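Local coordinates for antisigma-factor antagonist, STAS (Rhodobacter sphaeroides, PDB 3OIZ), which probably serves a regulatory or protein-binding role as the STAS domain of a membrane protein related to SulP-type sulfate transporters, at residues Y20-Q25 and I49-A54; E32-A37 and Q63-A68; A54-I59 and V82-A87. All blocks are in the same frame, centred on the assembly; numbering follows the deposited sequence.

In the fold
The three contacts lie within one STAS domain, where helices pack on a mixed sheet. Interaction 1 pairs the neighbouring parallel strands 17-23 and 46-51; interaction 2 sets helix 31-36 beside helix 59-74; interaction 3 brings helix 84-88 against strand 54-56. The centres of interactions 1 and 3 are about 8 Å apart, and the two share Ala54. Interaction 2 is about 12 Å from the first and 13 Å from the third, its segments alternating along the chain with those of each. Leu65 links all three, touching Ile49, Phe34, Ile56 and Met84, so that sheet and helices meet around one side chain.

Interaction 1: Y20-Q25 and I49-A54; sequences YRVEGQ and IDVSRA
Tyr20 and Val22 both bond to Asp50 through the backbone, Asp50 N to Tyr20 O at 2.8 Å and Val22 N to Asp50 O at 2.9 Å, the second almost straight at 176°. These are parallel-strand bonds between strands 17-23 and 46-51, the two inner strands of the STAS-domain sheet. Regular pairing then gives way to a type I turn from Val51 to Ala54. A water 2.6 Å from Val22 O bridges the opening, also reaching Asp50 O and accepting from Arg53 N. Beyond it Gly24 N bonds to Arg53 O at 3.1 Å, from a direction tilted out of the carbonyl plane. Gly24 suits its place, because a side chain at its backbone angles would jam against the preceding carbonyl.

Asp50 braces the entrance to the turn. Its CG lies anti to the backbone N (chi1 -177°), which carries the carboxylate to Ser52; OD1 takes the Ser52 hydroxyl on its syn lone pair, with OG and OD1 2.6 Å apart, and also accepts from Ser52 N, forming an Asx turn. Two donors thus fix the carboxylate's rotation. The Arg21 side chain touches that of Asp50 through aliphatic carbon, CG against CB, with guanidinium and carboxylate planes 55° apart; its salt bridge goes to Glu10 instead.

On the other face Val22 fills the seam. CG2 packs on Ile49 CG2 at 4.0 Å and on Val51 CG1, while CG1 reaches Ala54 CB; Leu65 and Val69 of helix 59-74 lie against Ile49. Where the chains pair again past the turn, Ala54 CA makes a bent CA-H...O contact with Gly24 O, CA and O 3.2 Å apart.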
loop_
_atom_site.group_PDB
_atom_site.type_symbol
_atom_site.label_atom_id
_atom_site.label_comp_id
_atom_site.label_asym_id
_atom_site.label_seq_id
_atom_site.Cartn_x
_atom_site.Cartn_y
_atom_site.Cartn_z
ATOM N N TYR A 20 -4.452 3.503 -4.197
ATOM C CA TYR A 20 -3.556 2.440 -4.642
ATOM C C TYR A 20 -4.242 1.109 -4.383
ATOM O O TYR A 20 -4.773 0.894 -3.306
ATOM C CB TYR A 20 -2.283 2.513 -3.837
ATOM C CG TYR A 20 -1.306 3.585 -4.263
ATOM C CD1 TYR A 20 -0.335 3.322 -5.239
ATOM C CD2 TYR A 20 -1.361 4.884 -3.712
ATOM C CE1 TYR A 20 0.582 4.325 -5.639
ATOM C CE2 TYR A 20 -0.452 5.869 -4.104
ATOM C CZ TYR A 20 0.522 5.583 -5.055
ATOM O OH TYR A 20 1.420 6.550 -5.461
ATOM N N ARG A 21 -4.208 0.199 -5.353
ATOM C CA ARG A 21 -4.833 -1.101 -5.217
ATOM C C ARG A 21 -3.715 -2.139 -5.286
ATOM O O ARG A 21 -3.028 -2.256 -6.294
ATOM C CB ARG A 21 -5.907 -1.321 -6.302
ATOM C CG ARG A 21 -7.146 -0.415 -6.019
ATOM C CD ARG A 21 -8.323 -0.692 -6.999
ATOM N NE ARG A 21 -9.369 0.317 -6.801
ATOM C CZ ARG A 21 -9.456 1.459 -7.488
ATOM N NH1 ARG A 21 -8.564 1.747 -8.440
ATOM N NH2 ARG A 21 -10.431 2.325 -7.236
ATOM N N VAL A 22 -3.539 -2.877 -4.197
ATOM C CA VAL A 22 -2.513 -3.888 -4.122
ATOM C C VAL A 22 -3.180 -5.266 -4.253
ATOM O O VAL A 22 -4.200 -5.557 -3.591
ATOM C CB VAL A 22 -1.817 -3.800 -2.732
ATOM C CG1 VAL A 22 -0.655 -4.742 -2.703
ATOM C CG2 VAL A 22 -1.332 -2.352 -2.389
ATOM N N GLU A 23 -2.614 -6.128 -5.096
ATOM C CA GLU A 23 -3.143 -7.503 -5.260
ATOM C C GLU A 23 -2.034 -8.529 -5.292
ATOM O O GLU A 23 -0.933 -8.241 -5.756
ATOM C CB GLU A 23 -3.991 -7.652 -6.526
ATOM C CG GLU A 23 -3.271 -7.272 -7.780
ATOM C CD GLU A 23 -2.410 -8.393 -8.386
ATOM O OE1 GLU A 23 -2.423 -9.565 -7.909
ATOM O OE2 GLU A 23 -1.693 -8.085 -9.365
ATOM N N GLY A 24 -2.312 -9.721 -4.771
ATOM C CA GLY A 24 -1.310 -10.789 -4.788
ATOM C C GLY A 24 -0.644 -10.980 -3.426
ATOM O O GLY A 24 -1.236 -10.664 -2.387
ATOM N N GLN A 25 0.596 -11.464 -3.426
ATOM C CA GLN A 25 1.243 -11.989 -2.190
ATOM C C GLN A 25 2.314 -11.016 -1.726
ATOM O O GLN A 25 3.162 -10.634 -2.526
ATOM C CB GLN A 25 1.939 -13.342 -2.466
ATOM C CG GLN A 25 1.152 -14.303 -3.416
ATOM C CD GLN A 25 -0.294 -14.503 -2.982
ATOM O OE1 GLN A 25 -0.594 -14.571 -1.774
ATOM N NE2 GLN A 25 -1.202 -14.539 -3.947
ATOM N N ILE A 49 -4.907 3.113 0.581
ATOM C CA ILE A 49 -4.178 1.897 0.154
ATOM C C ILE A 49 -5.099 0.710 0.361
ATOM O O ILE A 49 -5.414 0.336 1.505
ATOM C CB ILE A 49 -2.843 1.725 0.894
ATOM C CG1 ILE A 49 -1.966 2.996 0.748
ATOM C CG2 ILE A 49 -2.084 0.469 0.392
ATOM C CD1 ILE A 49 -0.672 2.867 1.536
ATOM N N ASP A 50 -5.529 0.124 -0.756
ATOM C CA ASP A 50 -6.524 -0.928 -0.753
ATOM C C ASP A 50 -5.773 -2.242 -0.847
ATOM O O ASP A 50 -5.212 -2.569 -1.904
ATOM C CB ASP A 50 -7.502 -0.744 -1.931
ATOM C CG ASP A 50 -8.622 -1.785 -1.946
ATOM O OD1 ASP A 50 -8.430 -2.932 -1.510
ATOM O OD2 ASP A 50 -9.711 -1.447 -2.442
ATOM N N VAL A 51 -5.761 -2.999 0.247
ATOM C CA VAL A 51 -5.103 -4.318 0.250
ATOM C C VAL A 51 -6.130 -5.494 0.300
ATOM O O VAL A 51 -5.765 -6.641 0.588
ATOM C CB VAL A 51 -4.069 -4.425 1.419
ATOM C CG1 VAL A 51 -2.932 -3.425 1.192
ATOM C CG2 VAL A 51 -4.754 -4.220 2.807
ATOM N N SER A 52 -7.380 -5.218 -0.041
ATOM C CA SER A 52 -8.461 -6.233 0.049
ATOM C C SER A 52 -8.187 -7.441 -0.814
ATOM O O SER A 52 -8.668 -8.538 -0.508
ATOM C CB SER A 52 -9.816 -5.628 -0.346
ATOM O OG SER A 52 -9.804 -5.187 -1.705
ATOM N N ARG A 53 -7.426 -7.233 -1.896
ATOM C CA ARG A 53 -7.123 -8.299 -2.848
ATOM C C ARG A 53 -5.698 -8.839 -2.686
ATOM O O ARG A 53 -5.161 -9.521 -3.578
ATOM C CB ARG A 53 -7.422 -7.845 -4.275
ATOM C CG ARG A 53 -8.898 -7.508 -4.341
ATOM C CD ARG A 53 -9.395 -7.295 -5.705
ATOM N NE ARG A 53 -10.795 -6.858 -5.694
ATOM C CZ ARG A 53 -11.595 -6.945 -6.761
ATOM N NH1 ARG A 53 -11.125 -7.469 -7.905
ATOM N NH2 ARG A 53 -12.855 -6.528 -6.693
ATOM N N ALA A 54 -5.091 -8.549 -1.534
ATOM C CA ALA A 54 -3.721 -9.008 -1.294
ATOM C C ALA A 54 -3.674 -9.927 -0.077
ATOM O O ALA A 54 -4.619 -9.962 0.721
ATOM C CB ALA A 54 -2.822 -7.767 -1.051
HETATM O O HOH W 1 -6.671 -4.743 -3.272
#

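Interaction 2: E32-A37 and Q63-A68; sequences EDFMAA and QALDMA
Phe34 and Met35 (a selenomethionine) carry the apolar contacts from helix 31-36 to helix 59-74. With chi1 at 172° the Phe34 ring swings toward the second helix: CD2 lies 4.0 Å from Ala64 CB, and CZ meets Leu65 CD1 at the same separation. Met35 arrives alongside the ring by a chain bent at both chi2 and chi3, its CE 3.7 Å from Met67 CG, the two side chains crossing at about a right angle.

A second group of contacts involves backbone. Ala64 O sits at the edge of the Phe34 ring, near its plane and 3.7 Å from CE2, while Met35 SE approaches the same oxygen at 3.5 Å. That carbonyl is already bonded within its helix to Ala68 N, and no hydrogen bond joins the two segments. Replacing Phe34 with alanine would probably open a gap beside Ala64 and Leu65 and deprive the Phe38 ring of its edge-to-face mate.

Small Ala64 and Ala68 present a low surface to larger side chains. The segment axes run 10.1 Å apart at 23°; the near-parallel helices pack side by side on the sheet, Phe34 touching Phe5 of strand 5-11 and Leu65 Ile49 of strand 46-51, as in the alpha/beta STAS fold.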
loop_
_atom_site.group_PDB
_atom_site.type_symbol
_atom_site.label_atom_id
_atom_site.label_comp_id
_atom_site.label_asym_id
_atom_site.label_seq_id
_atom_site.Cartn_x
_atom_site.Cartn_y
_atom_site.Cartn_z
ATOM N N GLU A 32 11.182 -4.181 -0.703
ATOM C CA GLU A 32 11.724 -3.030 -1.445
ATOM C C GLU A 32 10.910 -2.752 -2.715
ATOM O O GLU A 32 10.637 -1.605 -3.035
ATOM C CB GLU A 32 13.209 -3.222 -1.763
ATOM C CG GLU A 32 14.144 -3.170 -0.528
ATOM C CD GLU A 32 15.604 -3.548 -0.879
ATOM O OE1 GLU A 32 16.050 -3.300 -2.037
ATOM O OE2 GLU A 32 16.314 -4.100 0.009
ATOM N N ASP A 33 10.473 -3.809 -3.398
ATOM C CA ASP A 33 9.621 -3.647 -4.572
ATOM C C ASP A 33 8.294 -3.030 -4.197
ATOM O O ASP A 33 7.766 -2.165 -4.926
ATOM C CB ASP A 33 9.386 -5.009 -5.243
ATOM C CG ASP A 33 10.676 -5.761 -5.474
ATOM O OD1 ASP A 33 11.155 -5.680 -6.604
ATOM O OD2 ASP A 33 11.232 -6.425 -4.529
ATOM N N PHE A 34 7.737 -3.473 -3.062
ATOM C CA PHE A 34 6.476 -2.913 -2.578
ATOM C C PHE A 34 6.622 -1.393 -2.325
ATOM O O PHE A 34 5.772 -0.586 -2.751
ATOM C CB PHE A 34 6.051 -3.686 -1.321
ATOM C CG PHE A 34 4.877 -3.099 -0.626
ATOM C CD1 PHE A 34 3.572 -3.412 -1.036
ATOM C CD2 PHE A 34 5.064 -2.262 0.473
ATOM C CE1 PHE A 34 2.446 -2.836 -0.365
ATOM C CE2 PHE A 34 3.973 -1.712 1.148
ATOM C CZ PHE A 34 2.660 -1.999 0.748
HETATM N N MSE A 35 7.665 -0.997 -1.602
HETATM C CA MSE A 35 7.907 0.440 -1.341
HETATM C C MSE A 35 8.033 1.262 -2.622
HETATM O O MSE A 35 7.472 2.364 -2.710
HETATM C CB MSE A 35 9.148 0.658 -0.450
HETATM C CG MSE A 35 9.039 0.023 0.940
HETATM SE SE MSE A 35 7.494 0.536 1.966
HETATM C CE MSE A 35 7.989 2.346 2.325
ATOM N N ALA A 36 8.699 0.698 -3.632
ATOM C CA ALA A 36 8.958 1.399 -4.869
ATOM C C ALA A 36 7.698 1.625 -5.682
ATOM O O ALA A 36 7.722 2.416 -6.658
ATOM C CB ALA A 36 9.938 0.625 -5.676
ATOM N N ALA A 37 6.617 0.929 -5.308
ATOM C CA ALA A 37 5.331 1.104 -6.000
ATOM C C ALA A 37 4.650 2.458 -5.741
ATOM O O ALA A 37 3.771 2.877 -6.512
ATOM C CB ALA A 37 4.388 -0.025 -5.679
ATOM N N GLN A 63 4.950 -4.359 8.452
ATOM C CA GLN A 63 5.734 -3.144 8.807
ATOM C C GLN A 63 5.996 -2.299 7.566
ATOM O O GLN A 63 6.050 -1.058 7.677
ATOM C CB GLN A 63 7.041 -3.590 9.450
ATOM C CG GLN A 63 6.801 -4.093 10.875
ATOM C CD GLN A 63 8.076 -4.645 11.477
ATOM O OE1 GLN A 63 8.915 -5.234 10.777
ATOM N NE2 GLN A 63 8.260 -4.438 12.770
ATOM N N ALA A 64 6.141 -2.944 6.395
ATOM C CA ALA A 64 6.334 -2.207 5.142
ATOM C C ALA A 64 5.077 -1.426 4.787
ATOM O O ALA A 64 5.152 -0.235 4.384
ATOM C CB ALA A 64 6.752 -3.172 3.988
ATOM N N LEU A 65 3.916 -2.061 4.931
ATOM C CA LEU A 65 2.660 -1.322 4.703
ATOM C C LEU A 65 2.571 -0.131 5.673
ATOM O O LEU A 65 2.208 1.009 5.279
ATOM C CB LEU A 65 1.473 -2.289 4.875
ATOM C CG LEU A 65 0.063 -1.684 4.779
ATOM C CD1 LEU A 65 -0.189 -0.989 3.434
ATOM C CD2 LEU A 65 -0.957 -2.851 5.027
ATOM N N ASP A 66 2.902 -0.392 6.937
ATOM C CA ASP A 66 2.829 0.665 7.970
ATOM C C ASP A 66 3.772 1.813 7.581
ATOM O O ASP A 66 3.446 3.002 7.779
ATOM C CB ASP A 66 3.240 0.123 9.325
ATOM C CG ASP A 66 2.203 -0.821 9.942
ATOM O OD1 ASP A 66 1.050 -0.906 9.437
ATOM O OD2 ASP A 66 2.580 -1.496 10.951
HETATM N N MSE A 67 4.954 1.462 7.073
HETATM C CA MSE A 67 5.920 2.472 6.654
HETATM C C MSE A 67 5.407 3.291 5.464
HETATM O O MSE A 67 5.624 4.517 5.418
HETATM C CB MSE A 67 7.293 1.834 6.353
HETATM C CG MSE A 67 8.388 2.842 5.997
HETATM SE SE MSE A 67 8.763 4.071 7.455
HETATM C CE MSE A 67 9.901 2.877 8.458
ATOM N N ALA A 68 4.737 2.627 4.504
ATOM C CA ALA A 68 4.206 3.341 3.347
ATOM C C ALA A 68 3.151 4.335 3.870
ATOM O O ALA A 68 3.119 5.518 3.459
ATOM C CB ALA A 68 3.576 2.383 2.368
#

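Interaction 3: A54-I59 and V82-A87; sequences AHIWDI and VGMNEA
Ile56 N donates to Ala87 O at 2.9 Å and 168°, so the short strand 54-56 meets the backbone of helix 84-88 directly. The donor stands somewhat out of the carbonyl plane. Two residues earlier along the strand, Ala54 O receives a CA-H contact from Ala87, with CA and O 3.3 Å apart, so strand and helix exchange contacts in both directions. A water extends the junction: it lies in the plane of the His55 ring, 2.7 Å from ND1, and donates to Glu86 O and, weakly, to Ala87 O.

Side chains close the inner side. Ile56 CD1 rests 3.8 Å from Ala87 CB and 4.0 Å from Met84 SE. In Met84, a selenomethionine, a trans first torsion (chi1 -174°) and a bend at chi2 bring selenium and CE beside that methyl; the two side chains cross at roughly a right angle. Leu65 of helix 59-74 touches both.

After Ile56 the chain leaves the strand through Trp57 and Asp58, and the Asp58 side chain N-caps helix 59-74. This strand-to-helix passage is characteristic of the STAS fold; in related bacterial anti-sigma factor antagonists, the phosphorylated serine lies at the start of the corresponding helix.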
loop_
_atom_site.group_PDB
_atom_site.type_symbol
_atom_site.label_atom_id
_atom_site.label_comp_id
_atom_site.label_asym_id
_atom_site.label_seq_id
_atom_site.Cartn_x
_atom_site.Cartn_y
_atom_site.Cartn_z
ATOM N N ALA A 54 -5.091 -8.549 -1.534
ATOM C CA ALA A 54 -3.721 -9.008 -1.294
ATOM C C ALA A 54 -3.674 -9.927 -0.077
ATOM O O ALA A 54 -4.619 -9.962 0.721
ATOM C CB ALA A 54 -2.822 -7.767 -1.051
ATOM N N HIS A 55 -2.564 -10.656 0.079
ATOM C CA HIS A 55 -2.332 -11.492 1.261
ATOM C C HIS A 55 -1.004 -11.074 1.874
ATOM O O HIS A 55 0.004 -11.089 1.190
ATOM C CB HIS A 55 -2.244 -12.982 0.871
ATOM C CG HIS A 55 -3.496 -13.491 0.231
ATOM N ND1 HIS A 55 -4.728 -13.454 0.871
ATOM C CD2 HIS A 55 -3.720 -14.021 -1.002
ATOM C CE1 HIS A 55 -5.648 -13.959 0.059
ATOM N NE2 HIS A 55 -5.063 -14.308 -1.078
ATOM N N ILE A 56 -1.039 -10.623 3.121
ATOM C CA ILE A 56 0.182 -10.274 3.839
ATOM C C ILE A 56 0.681 -11.511 4.552
ATOM O O ILE A 56 -0.063 -12.111 5.365
ATOM C CB ILE A 56 -0.084 -9.143 4.842
ATOM C CG1 ILE A 56 -0.573 -7.869 4.113
ATOM C CG2 ILE A 56 1.205 -8.873 5.630
ATOM C CD1 ILE A 56 -1.250 -6.818 5.090
ATOM N N TRP A 57 1.919 -11.942 4.279
ATOM C CA TRP A 57 2.345 -13.244 4.817
ATOM C C TRP A 57 3.248 -13.208 6.047
ATOM O O TRP A 57 3.493 -14.264 6.686
ATOM C CB TRP A 57 3.039 -14.030 3.692
ATOM C CG TRP A 57 2.049 -14.511 2.679
ATOM C CD1 TRP A 57 1.748 -13.939 1.486
ATOM C CD2 TRP A 57 1.178 -15.651 2.821
ATOM N NE1 TRP A 57 0.791 -14.686 0.822
ATOM C CE2 TRP A 57 0.403 -15.733 1.635
ATOM C CE3 TRP A 57 1.009 -16.627 3.825
ATOM C CZ2 TRP A 57 -0.547 -16.751 1.422
ATOM C CZ3 TRP A 57 0.043 -17.641 3.634
ATOM C CH2 TRP A 57 -0.724 -17.696 2.434
ATOM N N ASP A 58 3.775 -12.026 6.374
ATOM C CA ASP A 58 4.715 -11.933 7.474
ATOM C C ASP A 58 4.734 -10.544 8.073
ATOM O O ASP A 58 4.162 -9.581 7.504
ATOM C CB ASP A 58 6.139 -12.374 7.033
ATOM C CG ASP A 58 6.616 -11.679 5.747
ATOM O OD1 ASP A 58 6.551 -10.428 5.653
ATOM O OD2 ASP A 58 7.131 -12.401 4.852
ATOM N N ILE A 59 5.393 -10.415 9.223
ATOM C CA ILE A 59 5.318 -9.160 9.955
ATOM C C ILE A 59 6.190 -8.074 9.291
ATOM O O ILE A 59 5.858 -6.897 9.352
ATOM C CB ILE A 59 5.639 -9.377 11.441
ATOM C CG1 ILE A 59 4.963 -8.305 12.304
ATOM C CG2 ILE A 59 7.112 -9.431 11.648
ATOM C CD1 ILE A 59 3.427 -8.348 12.190
ATOM N N VAL A 82 -7.792 0.146 3.242
ATOM C CA VAL A 82 -9.031 -0.613 2.985
ATOM C C VAL A 82 -8.646 -2.067 2.858
ATOM O O VAL A 82 -7.639 -2.393 2.218
ATOM C CB VAL A 82 -9.695 -0.163 1.658
ATOM C CG1 VAL A 82 -10.811 -1.129 1.221
ATOM C CG2 VAL A 82 -10.270 1.249 1.802
ATOM N N GLY A 83 -9.415 -2.970 3.479
ATOM C CA GLY A 83 -9.133 -4.405 3.283
ATOM C C GLY A 83 -8.098 -5.007 4.219
ATOM O O GLY A 83 -7.631 -6.105 3.955
HETATM N N MSE A 84 -7.714 -4.288 5.288
HETATM C CA MSE A 84 -6.722 -4.825 6.217
HETATM C C MSE A 84 -7.142 -6.160 6.808
HETATM O O MSE A 84 -6.303 -7.047 6.963
HETATM C CB MSE A 84 -6.365 -3.824 7.319
HETATM C CG MSE A 84 -5.218 -4.289 8.229
HETATM SE SE MSE A 84 -3.581 -4.320 7.166
HETATM C CE MSE A 84 -2.243 -4.781 8.438
ATOM N N ASN A 85 -8.414 -6.316 7.171
ATOM C CA ASN A 85 -8.856 -7.584 7.785
ATOM C C ASN A 85 -8.632 -8.751 6.842
ATOM O O ASN A 85 -7.982 -9.773 7.212
ATOM C CB ASN A 85 -10.321 -7.511 8.174
ATOM C CG ASN A 85 -10.816 -8.798 8.839
ATOM O OD1 ASN A 85 -11.560 -9.562 8.221
ATOM N ND2 ASN A 85 -10.409 -9.043 10.104
ATOM N N GLU A 86 -9.076 -8.599 5.599
ATOM C CA GLU A 86 -8.909 -9.684 4.620
ATOM C C GLU A 86 -7.442 -9.959 4.367
ATOM O O GLU A 86 -7.007 -11.139 4.289
ATOM C CB GLU A 86 -9.545 -9.266 3.279
ATOM C CG GLU A 86 -11.010 -9.274 3.361
ATOM C CD GLU A 86 -11.627 -7.932 3.715
ATOM O OE1 GLU A 86 -10.990 -7.060 4.354
ATOM O OE2 GLU A 86 -12.813 -7.793 3.363
ATOM N N ALA A 87 -6.649 -8.901 4.206
ATOM C CA ALA A 87 -5.224 -9.082 3.876
ATOM C C ALA A 87 -4.441 -9.740 5.031
ATOM O O ALA A 87 -3.440 -10.422 4.803
ATOM C CB ALA A 87 -4.595 -7.738 3.504
HETATM O O HOH W 2 -4.994 -12.689 3.429
#